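Local coordinates for protein 11R-lipoxygenase (Gersemia fruticosa, PDB 3VF1) that probably adds molecular oxygen to polyunsaturated fatty acids at carbon 11 with R stereochemistry, using one non-haem iron and regulated by calcium, at residues 392-395 / 396-400; 466-469 / 470-474; 529-532 / 533-536. All coordinates share one frame; numbering follows the deposited sequence.

Contact 1 of 3, residues 392-395 / 396-400. With FE2 (Fe (II) ion), chain E.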
ATOM      1  N   HIS A 392       8.186   1.912   0.429  1.00 26.09           N
ATOM      2  CA  HIS A 392       7.141   0.951   0.766  1.00 26.83           C
ATOM      3  C   HIS A 392       6.451   1.269   2.086  1.00 29.09           C
ATOM      4  O   HIS A 392       5.297   1.685   2.099  1.00 32.83           O
ATOM      5  CB  HIS A 392       7.700  -0.470   0.803  1.00 28.47           C
ATOM      6  CG  HIS A 392       6.682  -1.508   1.162  1.00 33.36           C
ATOM      7  ND1 HIS A 392       6.904  -2.468   2.125  1.00 34.39           N
ATOM      8  CD2 HIS A 392       5.431  -1.729   0.692  1.00 32.91           C
ATOM      9  CE1 HIS A 392       5.837  -3.239   2.230  1.00 35.35           C
ATOM     10  NE2 HIS A 392       4.928  -2.812   1.371  1.00 33.95           N
ATOM     11  N   LEU A 393       7.153   1.078   3.196  1.00 28.32           N
ATOM     12  CA  LEU A 393       6.533   1.212   4.513  1.00 30.94           C
ATOM     13  C   LEU A 393       6.016   2.624   4.787  1.00 29.24           C
ATOM     14  O   LEU A 393       4.833   2.808   5.062  1.00 31.02           O
ATOM     15  CB  LEU A 393       7.503   0.769   5.611  1.00 27.26           C
ATOM     16  CG  LEU A 393       7.778  -0.738   5.638  1.00 35.77           C
ATOM     17  CD1 LEU A 393       8.825  -1.088   6.688  1.00 39.00           C
ATOM     18  CD2 LEU A 393       6.494  -1.516   5.892  1.00 33.55           C
ATOM     19  N   LEU A 394       6.889   3.621   4.712  1.00 28.17           N
ATOM     20  CA  LEU A 394       6.482   4.988   5.025  1.00 27.79           C
ATOM     21  C   LEU A 394       5.466   5.540   4.029  1.00 29.18           C
ATOM     22  O   LEU A 394       4.343   5.884   4.400  1.00 31.19           O
ATOM     23  CB  LEU A 394       7.692   5.923   5.076  1.00 27.94           C
ATOM     24  CG  LEU A 394       7.326   7.396   5.287  1.00 29.03           C
ATOM     25  CD1 LEU A 394       6.571   7.579   6.598  1.00 28.98           C
ATOM     26  CD2 LEU A 394       8.560   8.284   5.250  1.00 30.20           C
ATOM     27  N   ARG A 395       5.862   5.620   2.763  1.00 26.61           N
ATOM     28  CA  ARG A 395       5.090   6.360   1.770  1.00 26.75           C
ATOM     29  C   ARG A 395       3.812   5.651   1.314  1.00 27.54           C
ATOM     30  O   ARG A 395       2.978   6.256   0.641  1.00 31.16           O
ATOM     31  CB  ARG A 395       5.973   6.706   0.568  1.00 25.05           C
ATOM     32  CG  ARG A 395       7.007   7.779   0.868  1.00 22.85           C
ATOM     33  CD  ARG A 395       7.791   8.182  -0.373  1.00 29.94           C
ATOM     34  NE  ARG A 395       6.941   8.779  -1.400  1.00 29.29           N
ATOM     35  CZ  ARG A 395       6.536  10.047  -1.405  1.00 28.64           C
ATOM     36  NH1 ARG A 395       6.889  10.874  -0.428  1.00 28.86           N
ATOM     37  NH2 ARG A 395       5.767  10.491  -2.389  1.00 31.75           N
ATOM     38  N   CYS A 396       3.656   4.381   1.672  1.00 28.57           N
ATOM     39  CA  CYS A 396       2.416   3.663   1.380  1.00 29.59           C
ATOM     40  C   CYS A 396       1.672   3.298   2.660  1.00 31.65           C
ATOM     41  O   CYS A 396       0.575   3.798   2.911  1.00 31.54           O
ATOM     42  CB  CYS A 396       2.683   2.397   0.557  1.00 29.68           C
ATOM     43  SG  CYS A 396       3.178   2.688  -1.157  1.00 30.71           S
ATOM     44  N   HIS A 397       2.269   2.427   3.465  1.00 30.20           N
ATOM     45  CA  HIS A 397       1.610   1.928   4.667  1.00 30.46           C
ATOM     46  C   HIS A 397       1.288   3.044   5.663  1.00 30.26           C
ATOM     47  O   HIS A 397       0.122   3.275   5.985  1.00 30.55           O
ATOM     48  CB  HIS A 397       2.464   0.848   5.341  1.00 26.46           C
ATOM     49  CG  HIS A 397       2.403  -0.484   4.661  1.00 32.85           C
ATOM     50  ND1 HIS A 397       1.814  -1.588   5.241  1.00 32.73           N
ATOM     51  CD2 HIS A 397       2.852  -0.891   3.450  1.00 32.59           C
ATOM     52  CE1 HIS A 397       1.906  -2.617   4.418  1.00 32.59           C
ATOM     53  NE2 HIS A 397       2.530  -2.220   3.324  1.00 31.61           N
ATOM     54  N   LEU A 398       2.314   3.734   6.149  1.00 28.70           N
ATOM     55  CA  LEU A 398       2.139   4.700   7.230  1.00 26.45           C
ATOM     56  C   LEU A 398       1.451   5.995   6.789  1.00 27.86           C
ATOM     57  O   LEU A 398       0.644   6.551   7.531  1.00 31.43           O
ATOM     58  CB  LEU A 398       3.488   5.018   7.881  1.00 26.58           C
ATOM     59  CG  LEU A 398       4.223   3.815   8.479  1.00 29.87           C
ATOM     60  CD1 LEU A 398       5.476   4.262   9.216  1.00 29.31           C
ATOM     61  CD2 LEU A 398       3.315   3.019   9.406  1.00 27.91           C
ATOM     62  N   MET A 399       1.762   6.473   5.590  1.00 28.60           N
ATOM     63  CA  MET A 399       1.196   7.734   5.108  1.00 28.56           C
ATOM     64  C   MET A 399      -0.290   7.619   4.765  1.00 30.90           C
ATOM     65  O   MET A 399      -0.999   8.624   4.720  1.00 31.16           O
ATOM     66  CB  MET A 399       1.975   8.241   3.890  1.00 28.00           C
ATOM     67  CG  MET A 399       3.297   8.917   4.237  1.00 31.81           C
ATOM     68  SD  MET A 399       3.079  10.504   5.074  1.00 37.00           S
ATOM     69  CE  MET A 399       2.457  11.525   3.739  1.00 30.13           C
ATOM     70  N   MET A 400      -0.764   6.401   4.528  1.00 28.84           N
ATOM     71  CA  MET A 400      -2.161   6.196   4.154  1.00 29.76           C
ATOM     72  C   MET A 400      -3.049   5.838   5.344  1.00 30.06           C
ATOM     73  O   MET A 400      -4.268   5.978   5.270  1.00 32.59           O
ATOM     74  CB  MET A 400      -2.278   5.103   3.089  1.00 32.24           C
ATOM     75  CG  MET A 400      -1.792   5.514   1.707  1.00 32.15           C
ATOM     76  SD  MET A 400      -2.662   6.949   1.052  1.00 35.44           S
ATOM     77  CE  MET A 400      -1.458   8.241   1.340  1.00 28.08           C
TER
HETATM   78 FE   FE2 E 701       2.892  -3.734   1.829  1.00 40.14          FE
HETATM   79  O   HOH W   1       3.851  -5.784   2.451  1.00 43.10           O
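His392 and His397 meet at the iron, each giving it the NE2 of its imidazole: NE2 of His392 binds the metal at 2.3 Å and NE2 of His397 at 2.2 Å. The two nitrogens come within 3.1 Å of each other, NE2 of His392 to NE2 of His397, because both are drawn to the same ion and not because they share a proton. Water 1 is a further ligand, at the edge of the His392 ring and in its plane. The imidazoles form an offset edge-to-face pair, planes at 79°, with CD2 of His397 over a face of His392. Different first torsions make the convergence possible: CG of His392 stands opposite the backbone N (chi1 179°), whereas that of His397 lies beside its own N (chi1 -77°). Over one face of the His397 ring lies CD2 of Leu393, 4.4 Å from CG of His397. The next layer is backbone. Leu398 N donates a hydrogen bond to Leu393 O at 2.9 Å and Met399 N to Leu394 O at 2.9 Å, both from residue i+5 to residue i, while His392 O receives only weak bonds from Cys396 N and His397 N. This wider turn brings residues five apart to the same face of helix 369-410. Leu394 CD1 packs on Met399 CG further out. His575, Asn579 and the terminal carboxylate of Ile698 supply the remaining protein ligands. A pi-helical bulge carrying two histidines five positions apart, aimed at one iron, is the signature of the lipoxygenase catalytic site.

Contact 2 of 3, residues 466-469 / 470-474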
ATOM      1  N   ARG A 466      10.131  14.257   7.859  1.00 30.52           N
ATOM      2  CA  ARG A 466      10.390  15.645   8.231  1.00 32.93           C
ATOM      3  C   ARG A 466      10.326  16.594   7.037  1.00 36.28           C
ATOM      4  O   ARG A 466      10.034  17.777   7.200  1.00 39.94           O
ATOM      5  CB  ARG A 466      11.755  15.777   8.912  1.00 35.73           C
ATOM      6  CG  ARG A 466      11.756  15.385  10.379  1.00 40.22           C
ATOM      7  CD  ARG A 466      12.985  15.919  11.098  1.00 42.21           C
ATOM      8  NE  ARG A 466      14.220  15.269  10.667  1.00 41.64           N
ATOM      9  CZ  ARG A 466      14.679  14.121  11.161  1.00 43.95           C
ATOM     10  NH1 ARG A 466      14.002  13.473  12.102  1.00 43.48           N
ATOM     11  NH2 ARG A 466      15.817  13.613  10.707  1.00 37.65           N
ATOM     12  N   SER A 467      10.595  16.078   5.840  1.00 31.98           N
ATOM     13  CA  SER A 467      10.655  16.916   4.647  1.00 33.37           C
ATOM     14  C   SER A 467       9.548  16.622   3.637  1.00 34.38           C
ATOM     15  O   SER A 467       9.440  17.303   2.617  1.00 33.39           O
ATOM     16  CB  SER A 467      12.013  16.747   3.960  1.00 33.80           C
ATOM     17  OG  SER A 467      13.067  17.227   4.777  1.00 39.16           O
ATOM     18  N   VAL A 468       8.724  15.617   3.912  1.00 29.12           N
ATOM     19  CA  VAL A 468       7.718  15.196   2.944  1.00 32.16           C
ATOM     20  C   VAL A 468       6.508  16.123   2.926  1.00 32.29           C
ATOM     21  O   VAL A 468       6.086  16.635   3.962  1.00 30.78           O
ATOM     22  CB  VAL A 468       7.227  13.755   3.216  1.00 31.31           C
ATOM     23  CG1 VAL A 468       6.290  13.718   4.419  1.00 30.01           C
ATOM     24  CG2 VAL A 468       6.528  13.197   1.989  1.00 29.83           C
ATOM     25  N   THR A 469       5.968  16.346   1.732  1.00 32.52           N
ATOM     26  CA  THR A 469       4.684  17.017   1.575  1.00 35.91           C
ATOM     27  C   THR A 469       3.862  16.230   0.564  1.00 34.41           C
ATOM     28  O   THR A 469       4.376  15.326  -0.091  1.00 35.14           O
ATOM     29  CB  THR A 469       4.837  18.470   1.085  1.00 36.27           C
ATOM     30  OG1 THR A 469       5.028  18.485  -0.335  1.00 39.61           O
ATOM     31  CG2 THR A 469       6.013  19.154   1.769  1.00 36.15           C
ATOM     32  N   PHE A 470       2.588  16.575   0.432  1.00 34.82           N
ATOM     33  CA  PHE A 470       1.705  15.854  -0.478  1.00 33.35           C
ATOM     34  C   PHE A 470       1.927  16.233  -1.942  1.00 34.89           C
ATOM     35  O   PHE A 470       1.334  15.631  -2.839  1.00 33.89           O
ATOM     36  CB  PHE A 470       0.240  16.062  -0.086  1.00 37.47           C
ATOM     37  CG  PHE A 470      -0.304  14.978   0.799  1.00 37.62           C
ATOM     38  CD1 PHE A 470      -0.085  15.003   2.167  1.00 37.00           C
ATOM     39  CD2 PHE A 470      -1.026  13.928   0.260  1.00 36.59           C
ATOM     40  CE1 PHE A 470      -0.581  13.999   2.982  1.00 36.27           C
ATOM     41  CE2 PHE A 470      -1.524  12.922   1.068  1.00 40.41           C
ATOM     42  CZ  PHE A 470      -1.302  12.959   2.432  1.00 37.72           C
ATOM     43  N   ASP A 471       2.779  17.223  -2.188  1.00 35.37           N
ATOM     44  CA  ASP A 471       3.154  17.563  -3.557  1.00 38.39           C
ATOM     45  C   ASP A 471       3.866  16.384  -4.212  1.00 36.84           C
ATOM     46  O   ASP A 471       3.765  16.177  -5.422  1.00 33.51           O
ATOM     47  CB  ASP A 471       4.059  18.795  -3.590  1.00 40.82           C
ATOM     48  CG  ASP A 471       3.323  20.072  -3.232  1.00 49.85           C
ATOM     49  OD1 ASP A 471       2.073  20.054  -3.199  1.00 45.35           O
ATOM     50  OD2 ASP A 471       3.996  21.097  -2.994  1.00 57.75           O
ATOM     51  N   SER A 472       4.586  15.611  -3.403  1.00 35.25           N
ATOM     52  CA  SER A 472       5.319  14.456  -3.905  1.00 35.58           C
ATOM     53  C   SER A 472       4.382  13.289  -4.213  1.00 32.43           C
ATOM     54  O   SER A 472       4.819  12.250  -4.710  1.00 33.53           O
ATOM     55  CB  SER A 472       6.389  14.020  -2.899  1.00 34.46           C
ATOM     56  OG  SER A 472       5.808  13.545  -1.696  1.00 32.22           O
ATOM     57  N   TYR A 473       3.098  13.462  -3.916  1.00 29.97           N
ATOM     58  CA  TYR A 473       2.102  12.435  -4.203  1.00 30.76           C
ATOM     59  C   TYR A 473       1.316  12.746  -5.472  1.00 29.12           C
ATOM     60  O   TYR A 473       0.581  11.898  -5.973  1.00 31.68           O
ATOM     61  CB  TYR A 473       1.155  12.260  -3.017  1.00 29.35           C
ATOM     62  CG  TYR A 473       1.729  11.386  -1.931  1.00 27.81           C
ATOM     63  CD1 TYR A 473       2.573  11.911  -0.962  1.00 30.53           C
ATOM     64  CD2 TYR A 473       1.437  10.030  -1.881  1.00 26.69           C
ATOM     65  CE1 TYR A 473       3.105  11.110   0.028  1.00 31.75           C
ATOM     66  CE2 TYR A 473       1.963   9.223  -0.895  1.00 25.91           C
ATOM     67  CZ  TYR A 473       2.794   9.768   0.055  1.00 26.13           C
ATOM     68  OH  TYR A 473       3.315   8.962   1.035  1.00 25.16           O
ATOM     69  N   ASP A 474       1.471  13.960  -5.988  1.00 29.02           N
ATOM     70  CA  ASP A 474       0.904  14.300  -7.285  1.00 32.71           C
ATOM     71  C   ASP A 474       1.753  13.637  -8.359  1.00 32.32           C
ATOM     72  O   ASP A 474       2.761  14.188  -8.799  1.00 31.85           O
ATOM     73  CB  ASP A 474       0.868  15.815  -7.486  1.00 35.07           C
ATOM     74  CG  ASP A 474       0.122  16.218  -8.746  1.00 37.51           C
ATOM     75  OD1 ASP A 474       0.107  15.427  -9.712  1.00 35.67           O
ATOM     76  OD2 ASP A 474      -0.451  17.327  -8.769  1.00 46.41           O
TER
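Thr469 is extended (phi -135°, psi 171°), and from Phe470 the chain winds at once into a 3-10 segment that runs to Tyr473. Its first turn is closed weakly by Ser472 N on Thr469 O, 3.3 Å away. Tyr473 N on Phe470 O and Asp474 N on Asp471 O carry the 3-10 turns onward, until Asp474 takes the N-cap position of helix 475-481. On the side-chain level, OG1 of Thr469 sits between its own backbone N and carbonyl carbon (chi1 81°), from where it accepts the amide of Asp471 at 3.2 Å; this is an ST turn. The same hydroxyl oxygen lies 3.4 Å from CB of Asp471. A valine in place of Thr469 would remove that acceptor, and the Asp471 amide would probably be left without its side-chain partner, the first turn being held less firmly. The carbonyl of Thr469 is gripped a second time by the hydroxyl of Ser472, whose OG donates to Thr469 O at 2.8 Å, nearly in line with the C=O bond. That carbonyl oxygen also lies in the plane of the Tyr473 ring, at its edge, 4.0 Å from CD1. CG2 of Val468 comes alongside, 3.8 Å from Ser472 OG. Phe470 turns away to meet the rings of Tyr539 and Phe563. Since Ser472 spends its proton on Thr469, its oxygen can receive Arg395 NH2, whose guanidinium also makes a cation-pi contact with Tyr473; the positive charge probably polarises the hydroxyl and strengthens its hold on the Thr469 carbonyl.

Contact 3 of 3, residues 529-532 / 533-536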
ATOM      1  N   ASP A 529     -14.736  17.928   8.857  1.00 38.58           N
ATOM      2  CA  ASP A 529     -14.208  17.310  10.067  1.00 40.50           C
ATOM      3  C   ASP A 529     -13.134  16.302   9.682  1.00 36.58           C
ATOM      4  O   ASP A 529     -12.093  16.203  10.331  1.00 36.43           O
ATOM      5  CB  ASP A 529     -15.322  16.605  10.847  1.00 40.25           C
ATOM      6  CG  ASP A 529     -16.347  17.572  11.408  1.00 45.78           C
ATOM      7  OD1 ASP A 529     -15.987  18.741  11.660  1.00 45.55           O
ATOM      8  OD2 ASP A 529     -17.511  17.161  11.601  1.00 41.61           O
ATOM      9  N   TRP A 530     -13.404  15.559   8.616  1.00 34.73           N
ATOM     10  CA  TRP A 530     -12.482  14.549   8.116  1.00 36.89           C
ATOM     11  C   TRP A 530     -11.126  15.157   7.770  1.00 36.64           C
ATOM     12  O   TRP A 530     -10.096  14.729   8.290  1.00 34.67           O
ATOM     13  CB  TRP A 530     -13.081  13.866   6.885  1.00 34.36           C
ATOM     14  CG  TRP A 530     -12.247  12.749   6.347  1.00 37.02           C
ATOM     15  CD1 TRP A 530     -11.977  11.563   6.961  1.00 37.89           C
ATOM     16  CD2 TRP A 530     -11.583  12.704   5.078  1.00 37.06           C
ATOM     17  NE1 TRP A 530     -11.185  10.783   6.158  1.00 36.97           N
ATOM     18  CE2 TRP A 530     -10.928  11.461   4.994  1.00 36.69           C
ATOM     19  CE3 TRP A 530     -11.478  13.594   4.005  1.00 37.87           C
ATOM     20  CZ2 TRP A 530     -10.177  11.086   3.883  1.00 34.83           C
ATOM     21  CZ3 TRP A 530     -10.733  13.219   2.901  1.00 38.17           C
ATOM     22  CH2 TRP A 530     -10.091  11.977   2.850  1.00 35.92           C
ATOM     23  N   ILE A 531     -11.126  16.160   6.897  1.00 35.97           N
ATOM     24  CA  ILE A 531      -9.876  16.749   6.423  1.00 36.40           C
ATOM     25  C   ILE A 531      -9.182  17.558   7.517  1.00 37.09           C
ATOM     26  O   ILE A 531      -7.958  17.669   7.528  1.00 38.56           O
ATOM     27  CB  ILE A 531     -10.098  17.643   5.182  1.00 36.29           C
ATOM     28  CG1 ILE A 531      -8.758  17.990   4.526  1.00 42.08           C
ATOM     29  CG2 ILE A 531     -10.848  18.915   5.555  1.00 39.94           C
ATOM     30  CD1 ILE A 531      -7.987  16.787   4.016  1.00 35.80           C
ATOM     31  N   ARG A 532      -9.962  18.117   8.435  1.00 37.08           N
ATOM     32  CA  ARG A 532      -9.395  18.886   9.537  1.00 41.42           C
ATOM     33  C   ARG A 532      -8.682  17.968  10.528  1.00 38.58           C
ATOM     34  O   ARG A 532      -7.668  18.341  11.117  1.00 37.38           O
ATOM     35  CB  ARG A 532     -10.478  19.692  10.258  1.00 42.36           C
ATOM     36  CG  ARG A 532      -9.953  20.456  11.467  1.00 47.48           C
ATOM     37  CD  ARG A 532     -10.953  21.476  12.000  1.00 50.74           C
ATOM     38  NE  ARG A 532     -12.205  20.863  12.442  1.00 53.25           N
ATOM     39  CZ  ARG A 532     -13.344  20.864  11.751  1.00 54.02           C
ATOM     40  NH1 ARG A 532     -13.429  21.454  10.563  1.00 49.29           N
ATOM     41  NH2 ARG A 532     -14.416  20.270  12.255  1.00 51.91           N
ATOM     42  N   ASP A 533      -9.218  16.766  10.707  1.00 34.56           N
ATOM     43  CA  ASP A 533      -8.619  15.798  11.617  1.00 35.51           C
ATOM     44  C   ASP A 533      -7.300  15.279  11.047  1.00 37.39           C
ATOM     45  O   ASP A 533      -6.364  14.982  11.790  1.00 38.75           O
ATOM     46  CB  ASP A 533      -9.584  14.638  11.867  1.00 37.45           C
ATOM     47  CG  ASP A 533      -9.245  13.857  13.121  1.00 40.03           C
ATOM     48  OD1 ASP A 533      -8.411  14.338  13.916  1.00 40.24           O
ATOM     49  OD2 ASP A 533      -9.824  12.768  13.316  1.00 41.94           O
ATOM     50  N   LEU A 534      -7.231  15.174   9.723  1.00 34.53           N
ATOM     51  CA  LEU A 534      -6.009  14.751   9.048  1.00 36.53           C
ATOM     52  C   LEU A 534      -4.931  15.823   9.154  1.00 37.00           C
ATOM     53  O   LEU A 534      -3.770  15.524   9.438  1.00 35.14           O
ATOM     54  CB  LEU A 534      -6.293  14.454   7.574  1.00 32.89           C
ATOM     55  CG  LEU A 534      -7.170  13.236   7.292  1.00 31.29           C
ATOM     56  CD1 LEU A 534      -7.529  13.163   5.817  1.00 34.31           C
ATOM     57  CD2 LEU A 534      -6.473  11.962   7.741  1.00 30.74           C
ATOM     58  N   HIS A 535      -5.321  17.073   8.923  1.00 37.27           N
ATOM     59  CA  HIS A 535      -4.382  18.188   8.949  1.00 36.37           C
ATOM     60  C   HIS A 535      -3.749  18.361  10.325  1.00 34.44           C
ATOM     61  O   HIS A 535      -2.578  18.721  10.438  1.00 39.15           O
ATOM     62  CB  HIS A 535      -5.090  19.484   8.550  1.00 40.48           C
ATOM     63  CG  HIS A 535      -4.241  20.705   8.706  1.00 41.36           C
ATOM     64  ND1 HIS A 535      -3.442  21.192   7.693  1.00 41.15           N
ATOM     65  CD2 HIS A 535      -4.060  21.537   9.759  1.00 42.26           C
ATOM     66  CE1 HIS A 535      -2.810  22.272   8.113  1.00 44.14           C
ATOM     67  NE2 HIS A 535      -3.166  22.503   9.364  1.00 45.67           N
ATOM     68  N   GLU A 536      -4.527  18.099  11.370  1.00 39.26           N
ATOM     69  CA  GLU A 536      -4.086  18.359  12.736  1.00 40.73           C
ATOM     70  C   GLU A 536      -3.394  17.158  13.373  1.00 38.01           C
ATOM     71  O   GLU A 536      -2.343  17.302  13.996  1.00 41.22           O
ATOM     72  CB  GLU A 536      -5.277  18.790  13.596  1.00 41.98           C
ATOM     73  CG  GLU A 536      -5.900  20.106  13.155  1.00 48.67           C
ATOM     74  CD  GLU A 536      -7.135  20.471  13.958  1.00 61.89           C
ATOM     75  OE1 GLU A 536      -7.621  19.613  14.726  1.00 65.89           O
ATOM     76  OE2 GLU A 536      -7.617  21.615  13.821  1.00 63.41           O
TER
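Trp530 sends CG opposite its backbone N (chi1 -176°), swinging the indole out from helix 525-538, while Leu534, one turn on, keeps CG beside its own N (chi1 -68°), and the two side chains converge. The result is a CH-pi contact: CD1 of Leu534 stands over the six-membered ring of Trp530, 3.9 Å from its centroid and 12° off the normal. The same methyl reaches CD1 of Ile531 at 4.1 Å, the two chains crossing at about a right angle, so one leucine branch is shared by an aromatic face and an aliphatic tip. Beneath them runs alpha-helical bonding, with Asp533 N on Asp529 O at 3.0 Å and His535 N on Ile531 O at 3.0 Å. All three apolar groups are buried: Ile531 and Leu534 touch Phe563 and Trp530 touches Leu564, both on helix 557-579. Asp533 turns its carboxylate away from the preceding turn, into a buried salt bridge with Arg409 and hydrogen bonds from Asn537, Trp167 and Asn410. Arg532 and Glu536 lie side by side at the exposed surface, CG of Arg532 3.5 Å from OE2 of Glu536, yet NE of Arg532 remains 4.8 Å from that oxygen. The chemistry divides by face: dispersion and CH-pi contacts line the inward side, the charge of a buried carboxylate is probably balanced by Arg409, and the outer pair probably contributes only a loose attraction.

How the contacts relate
Contacts 1 and 2 are directly joined, their centres 12 Å apart: Tyr473 OH reaches Arg395 O at 2.8 Å, a probable hydrogen bond that adds to the one between the Arg395 guanidinium and Ser472. The turn of contact 2 thus holds helix 369-410, which carries the iron ligands His392 and His397, on the side away from the iron, with the Tyr473 side chain about 13 Å from the metal. Contact 3 touches neither; its centre lies about 18 Å from that of contact 1 and 17 Å from that of contact 2, with nearest atoms about 7 Å away in each case. It is linked indirectly, packing on helix 369-410 and on helix 557-579, which supplies His575 and Asn579.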